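Local coordinates for protein peptidoglycan glycosyltransferase (Eggerthella lenta, PDB 4MNR) that belongs to the penicillin-binding proteins, joining a dimerisation domain of that family to a larger domain of the beta-lactamase clan, at residues Gly56-His61 against Ile117-Gln122; Asp123-Arg128 against Ala144-Pro149. All blocks are in the same frame, centred on the assembly; numbering follows the deposited sequence.

Overall arrangement
Two neighbouring contacts illustrate how a single helix can serve both a preceding loop and a following sheet. From the N terminus, the chain first passes through the segment Gly56-His61, in the dimerisation domain, and returns 56 residues later along helix 115-125. Contact 1 closes that long loop. Contact 2 opens at once at the end of the same helix and closes a short connection of 15 residues, through strand 130-135, when strand 142-148 comes back. The two loops follow in series, neither nesting nor crossing, with centres about 7 Å apart. Gln118 and Gln122 of contact 1 also reach Met145 and Ala146 of contact 2, linking turn, helix and sheet.

Contact 1: residues Gly56-His61 against Ile117-Gln122; sequences GDLASH and IQQAAQ
Gln122, reaching from helix 115-125 to the backbone of Asp57 and Ala59, shows how one primary amide can hold a turn. Beyond CB, CG stands anti to the carbonyl carbon (chi1 -63°) and the rest of the chain is extended, which carries the amide out from the helix. CG rests against the methyl of Ala146, and CD lies 3.6 Å from Asp57 O. At the tip, OE1 accepts Ala59 N at 2.7 Å in a virtually straight bond (178°), in the carbonyl plane. Gln118 NE2, one helical turn earlier, reaches that same Gln122 OE1 at 2.9 Å, also in plane and on a lone pair, and this double grip probably fixes the rotation of the amide. Gln122 NE2 makes two weak, bent bonds, to Asp57 O at 3.1 Å and Asp57 OD1 at 3.3 Å, and a water joins Gln122 NE2 to Asp57 OD2. Two further waters link Asp57 OD1 with Gln119, whose NE2 also binds Asp123. Leu58 CD1 meets Gln118 CG at 3.6 Å where the two side chains cross, while the bend in Gln118 lays its amide against Ala59. The type II turn Asp57-Ser60 thus delivers Ala59, the N-cap of helix 60-63, to helix 115-125, which is flanked in turn by strand 142-148, bound through Gln118 OE1 to Met145 N, and by helix 438-453, packed on Ile117 and Ala120.

Contact 2: residues Asp123-Arg128 against Ala144-Pro149; sequences DALAGR and AMASAP
Leu125 and Ala148 form the centre of a helix-on-sheet contact, in which the C-terminal part of helix 115-125 lies against the edge strand 142-148 of the five-stranded antiparallel sheet of the penicillin-binding protein fold. Leu125 gives up the largest area to the contact. Its CB sits 3.6 Å from Ala148 CB, and with CG anti to the carbonyl carbon (chi1 -59°) the CD1 branch is carried toward Ala146, where it touches Ala146 CB at 3.8 Å and Ala146 O at 3.6 Å. Ala146 and Ala148 alternate with Ser147, as strand residues do: both methyls point to the helix, whereas Ser147 points to the other face. The small methyls allow Leu125 to lie close over the strand, and Ile429 and Ile431 of strand 425-431 also border it.

The third main contributor, Arg128, takes part through its backbone. A type II turn from Leu125 to Arg128, closed by the 2.9 Å bond from Arg128 N to Leu125 O and with Gly127 at positive phi (82°), swings the chain from the helix toward strand 130-135. The guanidinium heads away from the contact to a salt bridge with Glu435. Next to the turn, Ala148 bonds through its backbone to Gly130, and the cis peptide before Pro149 bends the chain at the strand's end. Arg128 O stands 3.3 Å from Ala148 CB and lies 3.8 Å from Pro149 N, which carries no hydrogen to donate.

Contact 1: residues Gly56-His61 against Ile117-Gln122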
loop_
_atom_site.group_PDB
_atom_site.type_symbol
_atom_site.label_atom_id
_atom_site.label_comp_id
_atom_site.label_asym_id
_atom_site.label_seq_id
_atom_site.Cartn_x
_atom_site.Cartn_y
_atom_site.Cartn_z
ATOM N N GLY A 56 -10.685 1.639 -21.431
ATOM C CA GLY A 56 -11.377 0.545 -20.768
ATOM C C GLY A 56 -11.293 0.684 -19.265
ATOM O O GLY A 56 -11.613 1.737 -18.729
ATOM N N ASP A 57 -10.845 -0.361 -18.576
ATOM C CA ASP A 57 -10.749 -0.275 -17.117
ATOM C C ASP A 57 -9.354 0.061 -16.585
ATOM O O ASP A 57 -9.078 -0.125 -15.399
ATOM C CB ASP A 57 -11.296 -1.545 -16.446
ATOM C CG ASP A 57 -10.438 -2.773 -16.699
ATOM O OD1 ASP A 57 -9.352 -2.665 -17.314
ATOM O OD2 ASP A 57 -10.858 -3.864 -16.255
ATOM N N LEU A 58 -8.487 0.588 -17.449
ATOM C CA LEU A 58 -7.120 0.917 -17.040
ATOM C C LEU A 58 -7.109 2.095 -16.066
ATOM O O LEU A 58 -7.532 3.198 -16.423
ATOM C CB LEU A 58 -6.260 1.229 -18.280
ATOM C CG LEU A 58 -4.752 1.324 -18.015
ATOM C CD1 LEU A 58 -4.148 -0.050 -17.670
ATOM C CD2 LEU A 58 -4.050 1.924 -19.214
ATOM N N ALA A 59 -6.680 1.832 -14.827
ATOM C CA ALA A 59 -6.606 2.846 -13.778
ATOM C C ALA A 59 -7.911 3.623 -13.546
ATOM O O ALA A 59 -7.875 4.810 -13.254
ATOM C CB ALA A 59 -5.448 3.825 -14.073
ATOM N N SER A 60 -9.050 2.947 -13.651
ATOM C CA SER A 60 -10.332 3.636 -13.539
ATOM C C SER A 60 -10.499 4.479 -12.281
ATOM O O SER A 60 -10.970 5.615 -12.354
ATOM C CB SER A 60 -11.489 2.646 -13.641
ATOM O OG SER A 60 -11.526 2.106 -14.940
ATOM N N HIS A 61 -10.150 3.928 -11.128
ATOM C CA HIS A 61 -10.361 4.664 -9.883
ATOM C C HIS A 61 -9.479 5.890 -9.809
ATOM O O HIS A 61 -9.874 6.914 -9.260
ATOM C CB HIS A 61 -10.101 3.770 -8.679
ATOM C CG HIS A 61 -11.022 2.601 -8.609
ATOM N ND1 HIS A 61 -10.779 1.426 -9.285
ATOM C CD2 HIS A 61 -12.204 2.435 -7.968
ATOM C CE1 HIS A 61 -11.771 0.582 -9.057
ATOM N NE2 HIS A 61 -12.644 1.167 -8.260
ATOM N N ILE A 117 2.706 -1.989 -16.263
ATOM C CA ILE A 117 2.752 -2.330 -14.844
ATOM C C ILE A 117 1.349 -2.193 -14.254
ATOM O O ILE A 117 0.909 -3.022 -13.463
ATOM C CB ILE A 117 3.775 -1.456 -14.084
ATOM C CG1 ILE A 117 5.157 -1.626 -14.711
ATOM C CG2 ILE A 117 3.845 -1.858 -12.621
ATOM C CD1 ILE A 117 6.235 -0.760 -14.070
ATOM N N GLN A 118 0.634 -1.154 -14.672
ATOM C CA GLN A 118 -0.743 -0.961 -14.226
ATOM C C GLN A 118 -1.611 -2.166 -14.612
ATOM O O GLN A 118 -2.372 -2.669 -13.801
ATOM C CB GLN A 118 -1.323 0.317 -14.838
ATOM C CG GLN A 118 -2.780 0.574 -14.446
ATOM C CD GLN A 118 -2.948 0.975 -12.996
ATOM O OE1 GLN A 118 -2.061 1.584 -12.403
ATOM N NE2 GLN A 118 -4.109 0.655 -12.428
ATOM N N GLN A 119 -1.450 -2.659 -15.835
ATOM C CA GLN A 119 -2.243 -3.801 -16.285
ATOM C C GLN A 119 -1.883 -5.049 -15.472
ATOM O O GLN A 119 -2.761 -5.853 -15.135
ATOM C CB GLN A 119 -2.049 -4.064 -17.788
ATOM C CG GLN A 119 -2.982 -5.127 -18.329
ATOM C CD GLN A 119 -4.430 -4.732 -18.175
ATOM O OE1 GLN A 119 -4.845 -3.681 -18.668
ATOM N NE2 GLN A 119 -5.209 -5.560 -17.477
ATOM N N ALA A 120 -0.596 -5.215 -15.161
ATOM C CA ALA A 120 -0.181 -6.372 -14.369
ATOM C C ALA A 120 -0.801 -6.317 -12.976
ATOM O O ALA A 120 -1.238 -7.340 -12.450
ATOM C CB ALA A 120 1.346 -6.454 -14.268
ATOM N N ALA A 121 -0.833 -5.125 -12.391
ATOM C CA ALA A 121 -1.451 -4.964 -11.068
ATOM C C ALA A 121 -2.936 -5.310 -11.115
ATOM O O ALA A 121 -3.468 -5.980 -10.224
ATOM C CB ALA A 121 -1.244 -3.547 -10.564
ATOM N N GLN A 122 -3.607 -4.868 -12.172
ATOM C CA GLN A 122 -5.026 -5.165 -12.324
ATOM C C GLN A 122 -5.269 -6.649 -12.589
ATOM O O GLN A 122 -6.226 -7.228 -12.072
ATOM C CB GLN A 122 -5.637 -4.297 -13.432
ATOM C CG GLN A 122 -5.561 -2.827 -13.099
ATOM C CD GLN A 122 -6.203 -1.934 -14.153
ATOM O OE1 GLN A 122 -5.943 -0.728 -14.190
ATOM N NE2 GLN A 122 -7.075 -2.506 -14.980
HETATM O O HOH W 1 -8.750 -5.076 -14.801
HETATM O O HOH W 2 -7.052 -2.330 -18.903
HETATM O O HOH W 3 -8.096 -5.308 -17.716
#

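Contact 2: residues Asp123-Arg128 against Ala144-Pro149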
loop_
_atom_site.group_PDB
_atom_site.type_symbol
_atom_site.label_atom_id
_atom_site.label_comp_id
_atom_site.label_asym_id
_atom_site.label_seq_id
_atom_site.Cartn_x
_atom_site.Cartn_y
_atom_site.Cartn_z
ATOM N N ASP A 123 -4.393 -7.273 -13.371
ATOM C CA ASP A 123 -4.526 -8.701 -13.651
ATOM C C ASP A 123 -4.364 -9.540 -12.379
ATOM O O ASP A 123 -5.011 -10.585 -12.229
ATOM C CB ASP A 123 -3.508 -9.156 -14.701
ATOM C CG ASP A 123 -3.811 -8.625 -16.099
ATOM O OD1 ASP A 123 -4.936 -8.135 -16.355
ATOM O OD2 ASP A 123 -2.912 -8.714 -16.962
ATOM N N ALA A 124 -3.495 -9.083 -11.480
ATOM C CA ALA A 124 -3.248 -9.761 -10.210
ATOM C C ALA A 124 -4.515 -9.768 -9.366
ATOM O O ALA A 124 -4.786 -10.737 -8.653
ATOM C CB ALA A 124 -2.115 -9.090 -9.455
ATOM N N LEU A 125 -5.307 -8.703 -9.484
ATOM C CA LEU A 125 -6.521 -8.544 -8.686
ATOM C C LEU A 125 -7.788 -9.034 -9.381
ATOM O O LEU A 125 -8.862 -8.997 -8.786
ATOM C CB LEU A 125 -6.734 -7.060 -8.368
ATOM C CG LEU A 125 -5.612 -6.360 -7.601
ATOM C CD1 LEU A 125 -5.877 -4.861 -7.545
ATOM C CD2 LEU A 125 -5.523 -6.953 -6.227
ATOM N N ALA A 126 -7.677 -9.469 -10.631
ATOM C CA ALA A 126 -8.868 -9.791 -11.418
ATOM C C ALA A 126 -9.745 -10.860 -10.752
ATOM O O ALA A 126 -9.270 -11.939 -10.411
ATOM C CB ALA A 126 -8.475 -10.217 -12.830
ATOM N N GLY A 127 -11.020 -10.544 -10.551
ATOM C CA GLY A 127 -11.945 -11.485 -9.938
ATOM C C GLY A 127 -11.869 -11.500 -8.420
ATOM O O GLY A 127 -12.556 -12.293 -7.767
ATOM N N ARG A 128 -11.049 -10.609 -7.865
ATOM C CA ARG A 128 -10.869 -10.528 -6.424
ATOM C C ARG A 128 -11.304 -9.165 -5.912
ATOM O O ARG A 128 -11.647 -8.273 -6.685
ATOM C CB ARG A 128 -9.390 -10.676 -6.077
ATOM C CG ARG A 128 -8.674 -11.790 -6.806
ATOM C CD ARG A 128 -8.476 -12.944 -5.878
ATOM N NE ARG A 128 -7.775 -14.066 -6.490
ATOM C CZ ARG A 128 -7.498 -15.181 -5.829
ATOM N NH1 ARG A 128 -7.859 -15.282 -4.560
ATOM N NH2 ARG A 128 -6.867 -16.183 -6.425
ATOM N N ALA A 144 2.015 2.007 -10.548
ATOM C CA ALA A 144 0.708 1.361 -10.701
ATOM C C ALA A 144 -0.111 1.566 -9.429
ATOM O O ALA A 144 0.420 1.593 -8.328
ATOM C CB ALA A 144 0.851 -0.159 -10.993
HETATM N N MSE A 145 -1.418 1.722 -9.596
HETATM C CA MSE A 145 -2.318 1.871 -8.467
HETATM C C MSE A 145 -3.650 1.305 -8.924
HETATM O O MSE A 145 -4.316 1.891 -9.780
HETATM C CB MSE A 145 -2.429 3.345 -8.038
HETATM C CG MSE A 145 -3.371 3.582 -6.887
HETATM SE SE MSE A 145 -3.192 5.408 -6.198
HETATM C CE MSE A 145 -1.910 5.023 -4.808
ATOM N N ALA A 146 -3.999 0.127 -8.403
ATOM C CA ALA A 146 -5.197 -0.616 -8.842
ATOM C C ALA A 146 -6.094 -1.022 -7.686
ATOM O O ALA A 146 -5.617 -1.393 -6.615
ATOM C CB ALA A 146 -4.807 -1.864 -9.619
ATOM N N SER A 147 -7.401 -0.955 -7.919
ATOM C CA SER A 147 -8.380 -1.457 -6.959
ATOM C C SER A 147 -9.291 -2.444 -7.682
ATOM O O SER A 147 -9.495 -2.328 -8.894
ATOM C CB SER A 147 -9.221 -0.311 -6.394
ATOM O OG SER A 147 -8.397 0.690 -5.827
ATOM N N ALA A 148 -9.817 -3.415 -6.942
ATOM C CA ALA A 148 -10.758 -4.385 -7.484
ATOM C C ALA A 148 -11.838 -4.639 -6.439
ATOM O O ALA A 148 -11.542 -4.689 -5.258
ATOM C CB ALA A 148 -10.035 -5.683 -7.830
ATOM N N PRO A 149 -13.100 -4.813 -6.868
ATOM C CA PRO A 149 -13.591 -4.847 -8.247
ATOM C C PRO A 149 -13.483 -3.507 -8.944
ATOM O O PRO A 149 -13.363 -2.453 -8.310
ATOM C CB PRO A 149 -15.070 -5.225 -8.090
ATOM C CG PRO A 149 -15.182 -5.822 -6.747
ATOM C CD PRO A 149 -14.170 -5.106 -5.905
#